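Local coordinates for protein PcyX_EBK42635 (Marine metagenome, PDB 5OWG) that probably reduces a bilin such as biliverdin to phycoerythrobilin in phycobilin synthesis, drawing its electrons from ferredoxin, at residues D19-I22 / E23-N27; L173-Y176 / I177-R181. All blocks are in the same frame, centred on the assembly; numbering follows the deposited sequence.

Interaction 1 (residues 19-27) and interaction 2 (residues 173-181) are each a few turns of one helix, the first within helix 14-28 and the second near the C-terminal end of helix 161-179. Their centres lie about 13 Å apart, and the two interactions touch largely through Val24. Its CG1 comes within 3.6 Å of Ile177 CD1 and 3.9 Å of Leu173 CD2, so one methyl of the Val24 side chain rests on the Leu173-Ile177 pair of the other helix. Both helices also reach the antiparallel sheet, at strands 47-53 and 73-82 respectively. In ferredoxin-dependent bilin reductases such a sheet is sandwiched between helices in an alpha-beta-alpha fold.

Interaction 1: residues D19-I22 / E23-N27; sequences DETI and EVLNN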
# COMPACT_ATOMS: atom_id res chain seq x y z
N ASP A 19 2.64 8.76 -10.35
CA ASP A 19 2.59 8.28 -11.73
C ASP A 19 3.69 7.24 -11.98
O ASP A 19 3.45 6.24 -12.66
CB ASP A 19 2.72 9.45 -12.70
CG ASP A 19 1.51 10.36 -12.67
OD1 ASP A 19 0.59 10.11 -11.86
OD2 ASP A 19 1.47 11.33 -13.46
N GLU A 20 4.89 7.47 -11.44
CA GLU A 20 5.93 6.46 -11.54
C GLU A 20 5.52 5.17 -10.84
O GLU A 20 5.82 4.07 -11.31
CB GLU A 20 7.24 6.98 -10.95
CG GLU A 20 7.74 8.30 -11.54
CD GLU A 20 7.96 8.23 -13.04
OE1 GLU A 20 6.97 8.10 -13.79
OE2 GLU A 20 9.13 8.31 -13.48
N THR A 21 4.82 5.30 -9.71
CA THR A 21 4.33 4.12 -9.00
C THR A 21 3.31 3.36 -9.84
O THR A 21 3.36 2.12 -9.91
CB THR A 21 3.72 4.54 -7.66
OG1 THR A 21 4.77 4.84 -6.73
CG2 THR A 21 2.83 3.44 -7.07
N ILE A 22 2.38 4.07 -10.47
CA ILE A 22 1.35 3.41 -11.26
C ILE A 22 1.95 2.75 -12.49
O ILE A 22 1.50 1.68 -12.92
CB ILE A 22 0.25 4.42 -11.64
CG1 ILE A 22 -0.47 4.92 -10.39
CG2 ILE A 22 -0.77 3.78 -12.59
CD1 ILE A 22 -1.36 6.12 -10.62
N GLU A 23 2.98 3.36 -13.08
CA GLU A 23 3.64 2.76 -14.24
C GLU A 23 4.26 1.42 -13.88
O GLU A 23 4.15 0.45 -14.63
CB GLU A 23 4.69 3.72 -14.80
CG GLU A 23 5.35 3.24 -16.08
CD GLU A 23 4.38 3.10 -17.24
OE1 GLU A 23 3.23 3.57 -17.10
OE2 GLU A 23 4.76 2.53 -18.28
N VAL A 24 4.93 1.35 -12.72
CA VAL A 24 5.56 0.10 -12.30
C VAL A 24 4.50 -0.98 -12.12
O VAL A 24 4.65 -2.11 -12.60
CB VAL A 24 6.37 0.32 -11.02
CG1 VAL A 24 6.91 -1.01 -10.48
CG2 VAL A 24 7.53 1.28 -11.28
N LEU A 25 3.41 -0.65 -11.42
CA LEU A 25 2.37 -1.64 -11.15
C LEU A 25 1.72 -2.13 -12.45
O LEU A 25 1.40 -3.31 -12.58
CB LEU A 25 1.32 -1.07 -10.20
CG LEU A 25 1.81 -0.73 -8.79
CD1 LEU A 25 0.76 0.05 -8.03
CD2 LEU A 25 2.18 -1.99 -8.02
N ASN A 26 1.53 -1.23 -13.41
CA ASN A 26 0.95 -1.63 -14.69
C ASN A 26 1.90 -2.53 -15.49
O ASN A 26 1.44 -3.35 -16.29
CB ASN A 26 0.58 -0.40 -15.52
CG ASN A 26 -0.64 0.32 -14.97
OD1 ASN A 26 -1.51 -0.28 -14.34
ND2 ASN A 26 -0.71 1.62 -15.21
N ASN A 27 3.21 -2.38 -15.29
CA ASN A 27 4.18 -3.13 -16.06
C ASN A 27 4.46 -4.53 -15.51
O ASN A 27 5.06 -5.34 -16.22
CB ASN A 27 5.51 -2.37 -16.13
CG ASN A 27 5.54 -1.37 -17.27
OD1 ASN A 27 4.51 -0.90 -17.75
ND2 ASN A 27 6.75 -1.04 -17.73
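Ile22 and Asn26, one helical turn apart, run alongside each other in the same direction. CG2 of Ile22, its methyl branch, packs 3.4 Å from Asn26 ND2. The amide itself leans back on the preceding turn: with CG anti to the carbonyl carbon (chi1 -72°), Asn26 brings ND2 to 3.2 Å from Ile22 O, but at a poor angle, so this is an approach and not a hydrogen bond. That carbonyl is taken instead by Asn26 N, at 3.0 Å. The other end of the amide, OD1, accepts from the indole NE1 of Trp52, which fixes how the group is turned; asparagine is apt on this exposed side of the helix because its OD1 can take that indole N-H.

On another side of the helix Thr21 and Leu25 form a second parallel pair, methyl against methyl, CG2 to CD1 at 4.1 Å. Thr21 suits this buried place through its two unlike branches: the methyl meets leucine, while OG1, turned beside the backbone N (chi1 -76°), bonds to Trp17 O, so the buried hydroxyl is satisfied within the helix. Leu25 N donates to Thr21 O over 3.2 Å, and Leu25 CG lies 3.4 Å from the same oxygen. Val24 packs its CG2 3.3 Å from Glu20 O, leaving CG1 for the neighbouring helix. The exposed Glu23 meets the preceding turn through its CB, 3.5 Å from Asp19 O.

Packing from this stretch goes two ways: Glu20 and Val24 meet helix 161-179, with Val24 against Leu173, Asn174 and Ile177, while Ile22 lies on Arg50 and Leu25 on Trp52, both of strand 47-53.

Interaction 2: residues L173-Y176 / I177-R181; sequences LNNY and IDKIR
Leu173 crosses Ile177 obliquely, its CD1 methyl 3.8 Å from Ile177 CD1. Leucine spreads two methyls from one branch point: CD1 serves this intrahelical pair, while CD2 faces Val24 of helix 14-28. The isoleucine extends CG1 beside its backbone N (chi1 -64°), back along the helix toward the leucine. Beneath them Ile177 N donates to Leu173 O at 2.9 Å. Asn174 is exposed and meets the following turn through its backbone, with O 3.5 Å from Asp178 N, while its side chain lies against Val24.

The segment belongs to helix 161-179, one of the helices laid against the antiparallel sheet in the alpha-beta-alpha sandwich of bilin reductases. Here Leu173, Tyr176 and Ile180 touch strand 73-82, Leu173 and Ile177 face helix 14-28, and Tyr176, Lys179 and Ile180 also reach Leu119 of helix 118-121.

Asn175 lies alongside Lys179. Its carbonyl is shared: Lys179 N makes the straighter bond (3.1 Å), Asp178 N a weak one. The aliphatic chain of the lysine runs back past this carbonyl, CG lying 3.4 Å from Asn175 O, and a long flexible residue suits a place where its stem packs and its ammonium makes a cation-pi contact with Trp122. The amide ND2 of Asn175 is held by Ser171 O.

Tyr176 CG is anti to the backbone N (chi1 174°), which swings the ring out beside the next turn, where Ile180 CB lies over one face while its CD1 comes to 3.9 Å from Tyr176 OH. The tyrosine suits a largely apolar site because its ring packs on Leu80 and Pro82 and meets Phe109 edge-to-face, while its buried hydroxyl is bonded to Pro89 O.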
# COMPACT_ATOMS: atom_id res chain seq x y z
N LEU A 173 10.19 -0.39 -4.90
CA LEU A 173 9.04 -1.12 -5.42
C LEU A 173 9.44 -2.01 -6.58
O LEU A 173 9.22 -3.23 -6.56
CB LEU A 173 7.96 -0.13 -5.85
CG LEU A 173 6.71 -0.71 -6.52
CD1 LEU A 173 5.96 -1.64 -5.57
CD2 LEU A 173 5.81 0.41 -7.00
N ASN A 174 10.03 -1.42 -7.63
CA ASN A 174 10.48 -2.19 -8.78
C ASN A 174 11.33 -3.38 -8.35
O ASN A 174 11.25 -4.47 -8.94
CB ASN A 174 11.28 -1.29 -9.73
CG ASN A 174 10.84 -1.43 -11.18
OD1 ASN A 174 10.24 -2.43 -11.57
ND2 ASN A 174 11.14 -0.42 -11.98
N ASN A 175 12.14 -3.21 -7.31
CA ASN A 175 12.97 -4.30 -6.81
C ASN A 175 12.18 -5.27 -5.94
O ASN A 175 12.52 -6.46 -5.89
CB ASN A 175 14.16 -3.74 -6.02
CG ASN A 175 15.33 -3.39 -6.92
OD1 ASN A 175 16.16 -4.25 -7.22
ND2 ASN A 175 15.40 -2.14 -7.35
N TYR A 176 11.14 -4.80 -5.25
CA TYR A 176 10.30 -5.70 -4.46
C TYR A 176 9.54 -6.66 -5.37
O TYR A 176 9.47 -7.87 -5.11
CB TYR A 176 9.33 -4.91 -3.59
CG TYR A 176 8.33 -5.78 -2.85
CD1 TYR A 176 8.63 -6.28 -1.59
CD2 TYR A 176 7.10 -6.09 -3.40
CE1 TYR A 176 7.72 -7.07 -0.90
CE2 TYR A 176 6.18 -6.88 -2.73
CZ TYR A 176 6.50 -7.37 -1.48
OH TYR A 176 5.60 -8.16 -0.80
N ILE A 177 8.95 -6.13 -6.45
CA ILE A 177 8.17 -6.95 -7.36
C ILE A 177 9.04 -8.01 -8.02
O ILE A 177 8.53 -9.06 -8.44
CB ILE A 177 7.49 -6.04 -8.41
CG1 ILE A 177 6.50 -5.10 -7.72
CG2 ILE A 177 6.78 -6.86 -9.48
CD1 ILE A 177 5.96 -3.98 -8.59
N ASP A 178 10.35 -7.77 -8.10
CA ASP A 178 11.25 -8.73 -8.72
C ASP A 178 11.69 -9.81 -7.74
O ASP A 178 11.60 -11.01 -8.04
CB ASP A 178 12.47 -8.00 -9.29
CG ASP A 178 13.60 -8.94 -9.67
OD1 ASP A 178 13.32 -10.12 -9.96
OD2 ASP A 178 14.76 -8.50 -9.66
N LYS A 179 12.17 -9.42 -6.56
CA LYS A 179 12.76 -10.38 -5.64
C LYS A 179 11.71 -11.23 -4.93
O LYS A 179 12.01 -12.37 -4.56
CB LYS A 179 13.63 -9.66 -4.62
CG LYS A 179 14.82 -8.93 -5.23
CD LYS A 179 15.60 -8.15 -4.18
CE LYS A 179 16.80 -7.44 -4.78
NZ LYS A 179 17.77 -8.39 -5.39
N ILE A 180 10.50 -10.71 -4.73
CA ILE A 180 9.48 -11.48 -4.03
C ILE A 180 9.18 -12.77 -4.78
O ILE A 180 8.79 -13.78 -4.18
CB ILE A 180 8.21 -10.63 -3.82
CG1 ILE A 180 7.23 -11.33 -2.87
CG2 ILE A 180 7.51 -10.36 -5.15
CD1 ILE A 180 7.72 -11.41 -1.43
N ARG A 181 9.35 -12.76 -6.11
CA ARG A 181 9.10 -13.96 -6.90
C ARG A 181 9.94 -15.13 -6.41
O ARG A 181 9.50 -16.29 -6.45
CB ARG A 181 9.38 -13.67 -8.38
CG ARG A 181 8.49 -12.60 -8.99
CD ARG A 181 9.23 -11.77 -10.03
NE ARG A 181 9.63 -12.56 -11.19
CZ ARG A 181 10.50 -12.14 -12.11
NH1 ARG A 181 11.07 -10.95 -12.00
NH2 ARG A 181 10.80 -12.92 -13.14